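Local coordinates for membrane lipoprotein TpN32 (Treponema pallidum, PDB 1XS5), which binds L-methionine in the cleft of a periplasmic-binding-protein fold, probably as the substrate-binding lipoprotein of a methionine uptake system, at residues Val7-Ser11 with Phe37-Leu43; Arg16-Ile20 with Thr226-Glu230; His59-Gln65 with Asp109-Arg115. All blocks are in the same frame, centred on the assembly; numbering follows the deposited sequence.

Overall arrangement
Contact 3 (59-65 with 109-115) is buried and polar: it brings together helices 60-70 and 110-122, which follow strands of the two different sheets (54-59 and 103-107), and lines the methionine site with histidine, asparagine and arginine. Contact 1 (7-11 with 37-43) is partly buried, about 15 Å away centre to centre, and touches the same ligand through Tyr-40, whose ring also packs on His-62; its chemistry is mostly leucine packing plus one backbone bond. Contact 2 (16-20 with 226-230), a buried apolar helix pair, touches neither the methionine, about 9 Å from the Leu-17 side chain, nor contact 3, whose nearest atoms are about 12 Å away. It meets contact 1 through Leu-18, which rests on Val-7 and Val-9.

Contact 1: Val7-Ser11 with Phe37-Leu43; sequences VGVLS and FTNYVAL. With MET (methionine), chain B.
Gly-8 presents its backbone to Leu-43, with CD2 of that leucine 3.5 Å from Gly-8 C, while the Phe-37 ring comes up beside the glycine CA. Val-9 turns its own side chain to helix 14-26 and contributes its carbonyl instead: Phe-37 N donates to Val-9 O at 2.9 Å, nearly straight at 168°, tying the end of strand 3-9 to the loop after strand 30-36. Leu-10 spreads its branches over that loop. With CG anti to the backbone N (chi1 -178°), Leu-10 CD2 reaches the edge of the Tyr-40 ring, 3.3 Å from Tyr-40 CE1. Leu-10 CD1 lies 3.7 Å from Thr-38 C. On the helix side, Leu-10 CB meets Leu-43 CD1 at 3.9 Å. The helix carrying Tyr-40 is capped by Asn-39, whose OD1 accepts from Ala-42 N at 3.0 Å. One face of the Tyr-40 ring receives the methyl CE of the bound methionine, 3.7 Å from Tyr-40 CE1. Leu-10 thus packs against the edge of a pocket residue, at the carboxyl ends of parallel strands 3-9 and 30-36, beside the methionine-binding cleft of this NlpA-family binding protein.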
loop_
_atom_site.group_PDB
_atom_site.type_symbol
_atom_site.label_atom_id
_atom_site.label_comp_id
_atom_site.label_asym_id
_atom_site.label_seq_id
_atom_site.Cartn_x
_atom_site.Cartn_y
_atom_site.Cartn_z
ATOM N N VAL A 7 17.242 -2.388 3.990
ATOM C CA VAL A 7 15.882 -2.625 3.516
ATOM C C VAL A 7 15.216 -1.252 3.559
ATOM O O VAL A 7 15.173 -0.625 4.615
ATOM C CB VAL A 7 15.108 -3.627 4.417
ATOM C CG1 VAL A 7 15.286 -3.245 5.886
ATOM C CG2 VAL A 7 13.580 -3.635 4.030
ATOM N N GLY A 8 14.734 -0.785 2.402
ATOM C CA GLY A 8 14.066 0.515 2.330
ATOM C C GLY A 8 12.633 0.445 2.839
ATOM O O GLY A 8 11.901 -0.530 2.553
ATOM N N VAL A 9 12.230 1.453 3.607
ATOM C CA VAL A 9 10.843 1.498 4.136
ATOM C C VAL A 9 10.348 2.941 3.959
ATOM O O VAL A 9 11.158 3.863 3.894
ATOM C CB VAL A 9 10.819 1.073 5.656
ATOM C CG1 VAL A 9 11.387 2.203 6.532
ATOM C CG2 VAL A 9 9.404 0.686 6.088
ATOM N N LEU A 10 9.025 3.118 3.920
ATOM C CA LEU A 10 8.376 4.397 3.765
ATOM C C LEU A 10 7.738 4.893 5.055
ATOM O O LEU A 10 7.821 6.075 5.379
ATOM C CB LEU A 10 7.264 4.253 2.706
ATOM C CG LEU A 10 6.411 5.447 2.277
ATOM C CD1 LEU A 10 7.289 6.480 1.585
ATOM C CD2 LEU A 10 5.364 4.942 1.279
ATOM N N SER A 11 7.075 3.994 5.781
ATOM C CA SER A 11 6.352 4.411 6.985
ATOM C C SER A 11 5.786 3.227 7.756
ATOM O O SER A 11 6.042 2.055 7.445
ATOM C CB SER A 11 5.136 5.254 6.560
ATOM O OG SER A 11 4.126 4.403 5.967
ATOM N N PHE A 37 12.839 6.258 3.528
ATOM C CA PHE A 37 12.665 7.066 2.327
ATOM C C PHE A 37 11.384 7.867 2.393
ATOM O O PHE A 37 10.548 7.601 3.239
ATOM C CB PHE A 37 12.596 6.144 1.106
ATOM C CG PHE A 37 13.926 5.560 0.714
ATOM C CD1 PHE A 37 14.445 4.464 1.384
ATOM C CD2 PHE A 37 14.651 6.119 -0.329
ATOM C CE1 PHE A 37 15.672 3.922 1.019
ATOM C CE2 PHE A 37 15.890 5.600 -0.713
ATOM C CZ PHE A 37 16.405 4.505 -0.043
ATOM N N THR A 38 11.194 8.809 1.462
ATOM C CA THR A 38 9.995 9.627 1.468
ATOM C C THR A 38 9.110 9.441 0.249
ATOM O O THR A 38 8.032 10.011 0.172
ATOM C CB THR A 38 10.348 11.143 1.554
ATOM O OG1 THR A 38 10.999 11.556 0.342
ATOM C CG2 THR A 38 11.290 11.401 2.684
ATOM N N ASN A 39 9.545 8.691 -0.744
ATOM C CA ASN A 39 8.651 8.530 -1.879
ATOM C C ASN A 39 8.795 7.231 -2.576
ATOM O O ASN A 39 9.828 6.572 -2.456
ATOM C CB ASN A 39 8.725 9.697 -2.862
ATOM C CG ASN A 39 10.025 9.774 -3.595
ATOM O OD1 ASN A 39 10.204 9.172 -4.667
ATOM N ND2 ASN A 39 10.957 10.539 -3.030
ATOM N N TYR A 40 7.721 6.846 -3.259
ATOM C CA TYR A 40 7.669 5.554 -3.936
ATOM C C TYR A 40 8.785 5.276 -4.971
ATOM O O TYR A 40 9.404 4.188 -4.984
ATOM C CB TYR A 40 6.307 5.368 -4.631
ATOM C CG TYR A 40 5.051 5.427 -3.764
ATOM C CD1 TYR A 40 5.061 5.093 -2.403
ATOM C CD2 TYR A 40 3.806 5.722 -4.356
ATOM C CE1 TYR A 40 3.852 5.036 -1.654
ATOM C CE2 TYR A 40 2.586 5.681 -3.611
ATOM C CZ TYR A 40 2.618 5.329 -2.270
ATOM O OH TYR A 40 1.411 5.193 -1.606
ATOM N N VAL A 41 9.037 6.246 -5.834
ATOM C CA VAL A 41 10.025 6.047 -6.878
ATOM C C VAL A 41 11.434 5.900 -6.329
ATOM O O VAL A 41 12.189 5.017 -6.749
ATOM C CB VAL A 41 9.926 7.203 -7.897
ATOM C CG1 VAL A 41 11.069 7.105 -8.927
ATOM C CG2 VAL A 41 8.533 7.129 -8.604
ATOM N N ALA A 42 11.771 6.739 -5.360
ATOM C CA ALA A 42 13.109 6.660 -4.776
ATOM C C ALA A 42 13.422 5.301 -4.154
ATOM O O ALA A 42 14.570 4.796 -4.162
ATOM C CB ALA A 42 13.253 7.778 -3.748
ATOM N N LEU A 43 12.403 4.695 -3.553
ATOM C CA LEU A 43 12.601 3.395 -2.926
ATOM C C LEU A 43 12.925 2.317 -3.959
ATOM O O LEU A 43 13.745 1.439 -3.716
ATOM C CB LEU A 43 11.315 2.974 -2.167
ATOM C CG LEU A 43 11.157 3.544 -0.744
ATOM C CD1 LEU A 43 9.682 3.726 -0.344
ATOM C CD2 LEU A 43 11.854 2.552 0.199
HETATM N N MET B . 0.807 0.127 1.855
HETATM C CA MET B . 0.178 0.538 0.547
HETATM C C MET B . -1.178 -0.149 0.273
HETATM O O MET B . -2.146 0.549 -0.119
HETATM C CB MET B . 1.129 0.221 -0.627
HETATM C CG MET B . 0.676 0.876 -1.915
HETATM S SD MET B . 1.721 0.512 -3.345
HETATM C CE MET B . 3.089 1.697 -2.998
HETATM O OXT MET B . -1.253 -1.386 0.449
HETATM O O HOH W 1 9.903 7.839 5.540
#

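Contact 2: Arg16-Ile20 with Thr226-Glu230; sequences RLLEI and TYLKE
Tyr-227 pushes its ring at helix 14-26 and meets three residues there. Its CG stands anti to the backbone N (chi1 172°), which carries the ring out from helix 222-231 into the gap between the two helices. Ile-20 comes down on one ring face: its CD1 is 4.1 Å from the centroid of the Tyr-227 ring and 24° off the ring normal, a CH-pi contact displaced toward the rim on the CG side. Leu-17, modelled in two conformers, brings CD2 to the edge of the same ring in one of them, a less certain contact. Further out, the aliphatic part of Arg-16 crosses the phenol end at about a right angle, and its CG lies in van der Waals contact, 3.2 Å from Tyr-227 OH. The polar partner of that hydroxyl is Arg-231 NH1, through a weak hydrogen bond. Segments 16-20 and 226-230 run roughly antiparallel, their axes 147° apart in direction and 11.8 Å at closest approach. Both belong to the domain built round the sheet holding strands 3-9 and 54-59, so the pair joins a helix from the start of the chain to one near its end. Leu-228, next along, turns its end inward to Leu-17 CD2 of that same conformer.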
loop_
_atom_site.group_PDB
_atom_site.type_symbol
_atom_site.label_atom_id
_atom_site.label_comp_id
_atom_site.label_asym_id
_atom_site.label_seq_id
_atom_site.Cartn_x
_atom_site.Cartn_y
_atom_site.Cartn_z
ATOM N N ARG A 16 7.549 -0.810 11.803
ATOM C CA ARG A 16 7.524 -1.637 13.003
ATOM C C ARG A 16 7.764 -3.128 12.665
ATOM O O ARG A 16 8.464 -3.825 13.396
ATOM C CB ARG A 16 6.182 -1.437 13.716
ATOM C CG ARG A 16 6.159 -2.014 15.090
ATOM C CD ARG A 16 7.135 -1.260 15.987
ATOM N NE ARG A 16 7.217 -1.900 17.297
ATOM C CZ ARG A 16 8.094 -1.574 18.242
ATOM N NH1 ARG A 16 8.981 -0.599 18.022
ATOM N NH2 ARG A 16 8.086 -2.230 19.403
ATOM N N LEU A 17 7.187 -3.611 11.564
ATOM C CA LEU A 17 7.354 -5.005 11.160
ATOM C C LEU A 17 8.837 -5.295 10.823
ATOM O O LEU A 17 9.372 -6.383 11.073
ATOM C CB LEU A 17 6.460 -5.299 9.931
ATOM C CG LEU A 17 4.947 -5.112 10.122
ATOM C CD1 LEU A 17 4.231 -5.327 8.794
ATOM C CD2 LEU A 17 4.423 -6.138 11.177
ATOM N N LEU A 18 9.525 -4.317 10.251
ATOM C CA LEU A 18 10.942 -4.514 9.932
ATOM C C LEU A 18 11.796 -4.503 11.214
ATOM O O LEU A 18 12.866 -5.112 11.259
ATOM C CB LEU A 18 11.399 -3.403 8.986
ATOM C CG LEU A 18 10.913 -3.615 7.542
ATOM C CD1 LEU A 18 11.387 -2.446 6.708
ATOM C CD2 LEU A 18 11.438 -4.885 6.962
ATOM N N GLU A 19 11.336 -3.787 12.232
ATOM C CA GLU A 19 12.048 -3.738 13.518
ATOM C C GLU A 19 11.928 -5.093 14.220
ATOM O O GLU A 19 12.829 -5.501 14.952
ATOM C CB GLU A 19 11.456 -2.678 14.440
ATOM C CG GLU A 19 11.682 -1.257 13.955
ATOM C CD GLU A 19 13.109 -0.747 14.230
ATOM O OE1 GLU A 19 13.986 -1.543 14.685
ATOM O OE2 GLU A 19 13.354 0.460 13.998
ATOM N N ILE A 20 10.802 -5.772 14.026
ATOM C CA ILE A 20 10.632 -7.082 14.641
ATOM C C ILE A 20 11.536 -8.037 13.884
ATOM O O ILE A 20 12.209 -8.885 14.480
ATOM C CB ILE A 20 9.157 -7.557 14.540
ATOM C CG1 ILE A 20 8.291 -6.666 15.435
ATOM C CG2 ILE A 20 9.030 -9.028 14.934
ATOM C CD1 ILE A 20 6.807 -6.873 15.224
ATOM N N THR A 226 1.352 -12.738 14.940
ATOM C CA THR A 226 0.783 -12.537 16.256
ATOM C C THR A 226 0.655 -11.066 16.527
ATOM O O THR A 226 -0.389 -10.596 16.991
ATOM C CB THR A 226 1.665 -13.240 17.286
ATOM O OG1 THR A 226 1.519 -14.653 17.090
ATOM C CG2 THR A 226 1.298 -12.842 18.711
ATOM N N TYR A 227 1.716 -10.323 16.234
ATOM C CA TYR A 227 1.697 -8.867 16.423
ATOM C C TYR A 227 0.563 -8.161 15.636
ATOM O O TYR A 227 -0.113 -7.268 16.137
ATOM C CB TYR A 227 3.033 -8.259 15.959
ATOM C CG TYR A 227 3.050 -6.736 15.936
ATOM C CD1 TYR A 227 3.049 -5.986 17.115
ATOM C CD2 TYR A 227 3.051 -6.046 14.724
ATOM C CE1 TYR A 227 3.055 -4.581 17.081
ATOM C CE2 TYR A 227 3.045 -4.657 14.679
ATOM C CZ TYR A 227 3.050 -3.931 15.839
ATOM O OH TYR A 227 3.051 -2.551 15.740
ATOM N N LEU A 228 0.390 -8.544 14.381
ATOM C CA LEU A 228 -0.619 -7.900 13.551
ATOM C C LEU A 228 -2.023 -8.137 14.079
ATOM O O LEU A 228 -2.778 -7.180 14.299
ATOM C CB LEU A 228 -0.483 -8.398 12.121
ATOM C CG LEU A 228 0.765 -7.840 11.419
ATOM C CD1 LEU A 228 0.763 -8.340 10.006
ATOM C CD2 LEU A 228 0.767 -6.287 11.453
ATOM N N LYS A 229 -2.371 -9.410 14.286
ATOM C CA LYS A 229 -3.687 -9.778 14.788
ATOM C C LYS A 229 -4.020 -9.059 16.081
ATOM O O LYS A 229 -5.178 -8.678 16.314
ATOM C CB LYS A 229 -3.775 -11.295 14.988
ATOM C CG LYS A 229 -3.658 -12.044 13.665
ATOM C CD LYS A 229 -3.457 -13.538 13.881
ATOM C CE LYS A 229 -2.959 -14.199 12.597
ATOM N NZ LYS A 229 -2.288 -15.517 12.876
ATOM N N GLU A 230 -3.010 -8.830 16.910
ATOM C CA GLU A 230 -3.260 -8.160 18.182
ATOM C C GLU A 230 -3.335 -6.646 18.130
ATOM O O GLU A 230 -4.106 -6.048 18.883
ATOM C CB GLU A 230 -2.215 -8.565 19.231
ATOM C CG GLU A 230 -2.446 -9.953 19.834
ATOM C CD GLU A 230 -1.535 -10.251 21.031
ATOM O OE1 GLU A 230 -1.711 -9.603 22.104
ATOM O OE2 GLU A 230 -0.644 -11.130 20.896
#

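Contact 3: His59-Gln65 with Asp109-Arg115; sequences HVPHMQQ and DSSNEAR. With MET (methionine), chain B.
The methionine pocket is closed on its thioether side by the amino-terminal ends of helices 60-70 and 110-122, where His-59 meets Asn-112 and Arg-115, and His-62 meets Asp-109. His-59 NE2 donates to Asn-112 OD1 at 2.8 Å and 169°, the oxygen lying in the imidazole plane although the donor is tilted 32° from the amide's carbonyl plane. Arg-115 NH1 also donates to Asn-112 OD1, with the oxygen in the guanidinium plane of Arg-115, so two bonds grip that oxygen. On the nitrogen side of the amide, Asn-112 ND2 donates to Asp-109 OD2 on its syn lone pair, at 2.7 Å, and these three bonds fix the amide's rotation. The other ring nitrogen of His-59, ND1, accepts from His-62 N, capping helix 60-70. Its ring is thus held at both nitrogens.

This is the ligand cleft between the two domains of a periplasmic binding protein, each helix coming from a different domain. The methionine SD lies over the face of His-59, 3.4 Å from NE2, while the methyl CE sits above the centre of the His-62 ring. Arg-115, extended from CG to NE, brings NH1 to the ligand carboxylate O at 2.9 Å; its NH2 forms a salt bridge with Glu-190. His-62 CG is anti to the backbone N (chi1 -177°), placing the ring edge at Asp-109, with His-62 CD2 3.5 Å from Asp-109 OD2; ND1 of this histidine bonds Gln-58. Farther from the ligand, Ser-111 OG packs 3.4 Å from His-62 CA, and Ser-110 OG lies 3.3 Å from Gln-65 CG.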
loop_
_atom_site.group_PDB
_atom_site.type_symbol
_atom_site.label_atom_id
_atom_site.label_comp_id
_atom_site.label_asym_id
_atom_site.label_seq_id
_atom_site.Cartn_x
_atom_site.Cartn_y
_atom_site.Cartn_z
ATOM N N HIS A 59 2.699 -3.058 -3.219
ATOM C CA HIS A 59 2.058 -4.311 -3.628
ATOM C C HIS A 59 2.556 -4.660 -5.064
ATOM O O HIS A 59 3.252 -3.856 -5.698
ATOM C CB HIS A 59 0.523 -4.188 -3.547
ATOM C CG HIS A 59 -0.034 -2.920 -4.110
ATOM N ND1 HIS A 59 0.114 -2.545 -5.427
ATOM C CD2 HIS A 59 -0.804 -1.971 -3.540
ATOM C CE1 HIS A 59 -0.544 -1.424 -5.645
ATOM N NE2 HIS A 59 -1.113 -1.057 -4.511
ATOM N N VAL A 60 2.230 -5.852 -5.580
ATOM C CA VAL A 60 2.727 -6.217 -6.895
ATOM C C VAL A 60 2.315 -5.317 -8.083
ATOM O O VAL A 60 3.143 -5.049 -8.963
ATOM C CB VAL A 60 2.443 -7.738 -7.207
ATOM C CG1 VAL A 60 2.902 -8.060 -8.623
ATOM C CG2 VAL A 60 3.249 -8.617 -6.231
ATOM N N PRO A 61 1.035 -4.866 -8.148
ATOM C CA PRO A 61 0.652 -3.996 -9.261
ATOM C C PRO A 61 1.520 -2.718 -9.279
ATOM O O PRO A 61 1.866 -2.215 -10.331
ATOM C CB PRO A 61 -0.830 -3.687 -8.975
ATOM C CG PRO A 61 -1.333 -4.990 -8.417
ATOM C CD PRO A 61 -0.171 -5.385 -7.447
ATOM N N HIS A 62 1.875 -2.202 -8.107
ATOM C CA HIS A 62 2.710 -1.006 -8.054
ATOM C C HIS A 62 4.122 -1.304 -8.592
ATOM O O HIS A 62 4.669 -0.533 -9.344
ATOM C CB HIS A 62 2.767 -0.465 -6.618
ATOM C CG HIS A 62 3.555 0.801 -6.498
ATOM N ND1 HIS A 62 4.918 0.810 -6.303
ATOM C CD2 HIS A 62 3.181 2.091 -6.624
ATOM C CE1 HIS A 62 5.348 2.061 -6.307
ATOM N NE2 HIS A 62 4.312 2.857 -6.507
ATOM N N MET A 63 4.686 -2.423 -8.177
ATOM C CA MET A 63 6.003 -2.878 -8.599
ATOM C C MET A 63 6.004 -3.075 -10.126
ATOM O O MET A 63 6.964 -2.679 -10.831
ATOM C CB MET A 63 6.310 -4.215 -7.908
ATOM C CG MET A 63 7.730 -4.690 -8.123
ATOM S SD MET A 63 7.965 -6.392 -7.599
ATOM C CE MET A 63 7.003 -7.300 -8.888
ATOM N N GLN A 64 4.931 -3.695 -10.633
ATOM C CA GLN A 64 4.804 -3.909 -12.084
ATOM C C GLN A 64 4.758 -2.605 -12.817
ATOM O O GLN A 64 5.424 -2.447 -13.843
ATOM C CB GLN A 64 3.565 -4.770 -12.407
ATOM C CG GLN A 64 3.799 -6.200 -11.928
ATOM C CD GLN A 64 2.575 -7.099 -12.006
ATOM O OE1 GLN A 64 1.431 -6.624 -11.962
ATOM N NE2 GLN A 64 2.810 -8.421 -12.090
ATOM N N GLN A 65 3.992 -1.650 -12.296
ATOM C CA GLN A 65 3.929 -0.341 -12.910
ATOM C C GLN A 65 5.348 0.235 -12.964
ATOM O O GLN A 65 5.774 0.766 -14.001
ATOM C CB GLN A 65 3.008 0.583 -12.084
ATOM C CG GLN A 65 2.547 1.899 -12.754
ATOM C CD GLN A 65 3.657 2.931 -12.965
ATOM O OE1 GLN A 65 4.533 3.131 -12.099
ATOM N NE2 GLN A 65 3.614 3.614 -14.119
ATOM N N ASP A 109 -1.144 7.833 -8.131
ATOM C CA ASP A 109 -0.191 6.943 -8.814
ATOM C C ASP A 109 -1.103 5.881 -9.438
ATOM O O ASP A 109 -2.002 5.334 -8.787
ATOM C CB ASP A 109 0.852 6.344 -7.873
ATOM C CG ASP A 109 0.233 5.520 -6.758
ATOM O OD1 ASP A 109 -0.406 6.100 -5.868
ATOM O OD2 ASP A 109 0.409 4.289 -6.782
ATOM N N SER A 110 -0.889 5.596 -10.717
ATOM C CA SER A 110 -1.835 4.740 -11.467
ATOM C C SER A 110 -2.303 3.406 -10.895
ATOM O O SER A 110 -3.490 3.103 -10.966
ATOM C CB SER A 110 -1.333 4.547 -12.915
ATOM O OG SER A 110 -0.162 3.773 -12.918
ATOM N N SER A 111 -1.438 2.597 -10.311
ATOM C CA SER A 111 -1.972 1.335 -9.795
ATOM C C SER A 111 -2.930 1.546 -8.587
ATOM O O SER A 111 -3.891 0.795 -8.425
ATOM C CB SER A 111 -0.842 0.370 -9.411
ATOM O OG SER A 111 -0.100 0.821 -8.303
ATOM N N ASN A 112 -2.673 2.543 -7.734
ATOM C CA ASN A 112 -3.579 2.782 -6.607
ATOM C C ASN A 112 -4.752 3.628 -7.006
ATOM O O ASN A 112 -5.792 3.596 -6.339
ATOM C CB ASN A 112 -2.816 3.385 -5.421
ATOM C CG ASN A 112 -1.906 2.355 -4.812
ATOM O OD1 ASN A 112 -2.405 1.378 -4.244
ATOM N ND2 ASN A 112 -0.573 2.509 -4.988
ATOM N N GLU A 113 -4.604 4.395 -8.092
ATOM C CA GLU A 113 -5.724 5.189 -8.589
ATOM C C GLU A 113 -6.759 4.209 -9.134
ATOM O O GLU A 113 -7.951 4.368 -8.866
ATOM C CB GLU A 113 -5.310 6.106 -9.743
ATOM C CG GLU A 113 -6.427 7.040 -10.165
ATOM C CD GLU A 113 -5.944 8.157 -11.096
ATOM O OE1 GLU A 113 -4.761 8.572 -11.007
ATOM O OE2 GLU A 113 -6.761 8.618 -11.909
ATOM N N ALA A 114 -6.302 3.234 -9.934
ATOM C CA ALA A 114 -7.226 2.226 -10.493
ATOM C C ALA A 114 -7.913 1.470 -9.375
ATOM O O ALA A 114 -9.080 1.205 -9.437
ATOM C CB ALA A 114 -6.451 1.212 -11.365
ATOM N N ARG A 115 -7.137 1.075 -8.370
ATOM C CA ARG A 115 -7.648 0.339 -7.212
ATOM C C ARG A 115 -8.751 1.127 -6.506
ATOM O O ARG A 115 -9.792 0.564 -6.121
ATOM C CB ARG A 115 -6.463 0.091 -6.270
ATOM C CG ARG A 115 -6.766 -0.732 -5.049
ATOM C CD ARG A 115 -5.498 -0.767 -4.206
ATOM N NE ARG A 115 -5.699 -1.496 -2.961
ATOM C CZ ARG A 115 -4.814 -1.448 -1.982
ATOM N NH1 ARG A 115 -3.749 -0.689 -2.165
ATOM N NH2 ARG A 115 -4.962 -2.168 -0.871
HETATM N N MET B . 0.807 0.127 1.855
HETATM C CA MET B . 0.178 0.538 0.547
HETATM C C MET B . -1.178 -0.149 0.273
HETATM O O MET B . -2.146 0.549 -0.119
HETATM C CB MET B . 1.129 0.221 -0.627
HETATM C CG MET B . 0.676 0.876 -1.915
HETATM S SD MET B . 1.721 0.512 -3.345
HETATM C CE MET B . 3.089 1.697 -2.998
HETATM O OXT MET B . -1.253 -1.386 0.449
HETATM O O HOH W 2 0.549 4.560 -15.428
#